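Local coordinates for uncharacterized protein C4B3.07 (Schizosaccharomyces pombe, PDB 3QTM), which is required for correct translation termination and inhibits ofd1, probably thereby stabilising the released N-terminal domain of the hypoxic transcription factor sre1, at residues A[270-275]-A[300-305]. Numbering follows the deposited sequence.
Sequences SWLNNS and MDLAQI
L272 and L302 interdigitate where helices 262-285 and 292-305 pack antiparallel, the two local axes 10.0 Å apart at 160°. The branch of L302 lies alongside the base of L272, with its CD2 3.6 Å from L272 CB, while L272 in turn extends its own tip to the opposing backbone, L272 CD1 lying 3.8 Å from L302 N. L272 CG stands anti to its carbonyl carbon (chi1 -71°), and from there both methyls face D301 CB, which lies 3.8 Å from L272 CD1 and 4.0 Å from L272 CD2, the two side chains crossing at about a right angle. The closest approach of D301 is through its methylene. One turn further on, I305 CD1 reaches the same L272 CD1 more loosely, at 4.2 Å. On the other branch of L302, CD1 meets the amide oxygen OD1 of N273 at 3.9 Å, a van der Waals touch at the margin of the apolar patch. Shortening L302 to an alanine removes the fork beside L272 CB, which is likely to open a gap there between the two helices. No hydrogen bond joins the segments. In this all-helical, TPR-like C-terminal region, L272 also rests on A247 of helix 229-254, and L302 on Y315 of helix 309-328, so the leucine pair lies within a row of successive helices.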
loop_
_atom_site.group_PDB
_atom_site.type_symbol
_atom_site.label_atom_id
_atom_site.label_comp_id
_atom_site.label_asym_id
_atom_site.label_seq_id
_atom_site.Cartn_x
_atom_site.Cartn_y
_atom_site.Cartn_z
ATOM N N SER A 270 -0.578 -4.748 -22.698
ATOM C CA SER A 270 -1.591 -3.881 -22.109
ATOM C C SER A 270 -1.089 -3.285 -20.803
ATOM O O SER A 270 -1.298 -2.102 -20.516
ATOM C CB SER A 270 -2.886 -4.642 -21.852
ATOM O OG SER A 270 -3.866 -4.273 -22.792
ATOM N N TRP A 271 -0.434 -4.112 -20.002
ATOM C CA TRP A 271 0.047 -3.637 -18.715
ATOM C C TRP A 271 1.207 -2.662 -18.882
ATOM O O TRP A 271 1.295 -1.667 -18.161
ATOM C CB TRP A 271 0.394 -4.809 -17.797
ATOM C CG TRP A 271 -0.835 -5.502 -17.340
ATOM C CD1 TRP A 271 -1.218 -6.781 -17.626
ATOM C CD2 TRP A 271 -1.878 -4.937 -16.541
ATOM N NE1 TRP A 271 -2.434 -7.051 -17.045
ATOM C CE2 TRP A 271 -2.861 -5.935 -16.372
ATOM C CE3 TRP A 271 -2.075 -3.682 -15.946
ATOM C CZ2 TRP A 271 -4.019 -5.722 -15.623
ATOM C CZ3 TRP A 271 -3.229 -3.470 -15.212
ATOM C CH2 TRP A 271 -4.187 -4.485 -15.059
ATOM N N LEU A 272 2.077 -2.934 -19.849
ATOM C CA LEU A 272 3.195 -2.039 -20.122
ATOM C C LEU A 272 2.687 -0.681 -20.592
ATOM O O LEU A 272 3.192 0.365 -20.165
ATOM C CB LEU A 272 4.154 -2.655 -21.143
ATOM C CG LEU A 272 4.960 -3.838 -20.597
ATOM C CD1 LEU A 272 5.779 -4.529 -21.691
ATOM C CD2 LEU A 272 5.849 -3.389 -19.450
ATOM N N ASN A 273 1.666 -0.692 -21.443
ATOM C CA ASN A 273 1.065 0.558 -21.899
ATOM C C ASN A 273 0.278 1.314 -20.822
ATOM O O ASN A 273 0.247 2.542 -20.829
ATOM C CB ASN A 273 0.201 0.324 -23.140
ATOM C CG ASN A 273 1.016 0.355 -24.415
ATOM O OD1 ASN A 273 1.820 1.269 -24.622
ATOM N ND2 ASN A 273 0.829 -0.647 -25.265
ATOM N N ASN A 274 -0.368 0.581 -19.915
ATOM C CA ASN A 274 -0.946 1.187 -18.715
ATOM C C ASN A 274 0.148 1.885 -17.901
ATOM O O ASN A 274 -0.052 2.974 -17.355
ATOM C CB ASN A 274 -1.619 0.122 -17.850
ATOM C CG ASN A 274 -2.949 -0.344 -18.422
ATOM O OD1 ASN A 274 -3.645 0.412 -19.105
ATOM N ND2 ASN A 274 -3.309 -1.591 -18.137
ATOM N N SER A 275 1.304 1.239 -17.830
ATOM C CA SER A 275 2.446 1.779 -17.103
ATOM C C SER A 275 2.879 3.092 -17.740
ATOM O O SER A 275 3.180 4.056 -17.042
ATOM C CB SER A 275 3.599 0.776 -17.111
ATOM O OG SER A 275 3.222 -0.411 -16.446
HETATM N N MSE A 300 11.561 -0.273 -23.600
HETATM C CA MSE A 300 12.459 -1.371 -23.948
HETATM C C MSE A 300 11.827 -2.731 -23.678
HETATM O O MSE A 300 12.065 -3.684 -24.410
HETATM C CB MSE A 300 13.784 -1.248 -23.200
HETATM C CG MSE A 300 14.723 -0.212 -23.784
HETATM SE SE MSE A 300 16.322 0.038 -22.676
HETATM C CE MSE A 300 15.777 1.535 -21.574
ATOM N N ASP A 301 11.011 -2.812 -22.629
ATOM C CA ASP A 301 10.197 -4.000 -22.372
ATOM C C ASP A 301 9.159 -4.213 -23.481
ATOM O O ASP A 301 8.926 -5.338 -23.924
ATOM C CB ASP A 301 9.492 -3.883 -21.018
ATOM C CG ASP A 301 10.433 -4.127 -19.838
ATOM O OD1 ASP A 301 11.464 -4.817 -20.020
ATOM O OD2 ASP A 301 10.130 -3.637 -18.724
ATOM N N LEU A 302 8.523 -3.131 -23.916
ATOM C CA LEU A 302 7.617 -3.209 -25.053
ATOM C C LEU A 302 8.333 -3.720 -26.314
ATOM O O LEU A 302 7.823 -4.591 -27.017
ATOM C CB LEU A 302 6.979 -1.849 -25.309
ATOM C CG LEU A 302 5.827 -1.561 -24.344
ATOM C CD1 LEU A 302 5.465 -0.081 -24.308
ATOM C CD2 LEU A 302 4.623 -2.419 -24.713
ATOM N N ALA A 303 9.521 -3.188 -26.581
ATOM C CA ALA A 303 10.276 -3.548 -27.772
ATOM C C ALA A 303 10.679 -5.014 -27.754
ATOM O O ALA A 303 10.741 -5.670 -28.795
ATOM C CB ALA A 303 11.507 -2.669 -27.899
ATOM N N GLN A 304 10.955 -5.526 -26.563
ATOM C CA GLN A 304 11.486 -6.879 -26.422
ATOM C C GLN A 304 10.475 -7.957 -26.822
ATOM O O GLN A 304 10.842 -9.006 -27.356
ATOM C CB GLN A 304 11.961 -7.101 -24.984
ATOM C CG GLN A 304 12.357 -8.531 -24.674
ATOM C CD GLN A 304 12.702 -8.724 -23.209
ATOM O OE1 GLN A 304 13.615 -8.077 -22.681
ATOM N NE2 GLN A 304 11.969 -9.618 -22.539
ATOM N N ILE A 305 9.199 -7.690 -26.582
ATOM C CA ILE A 305 8.178 -8.725 -26.720
ATOM C C ILE A 305 7.251 -8.525 -27.913
ATOM O O ILE A 305 6.562 -9.456 -28.334
ATOM C CB ILE A 305 7.315 -8.824 -25.436
ATOM C CG1 ILE A 305 6.484 -7.552 -25.243
ATOM C CG2 ILE A 305 8.199 -9.081 -24.229
ATOM C CD1 ILE A 305 5.310 -7.736 -24.325
#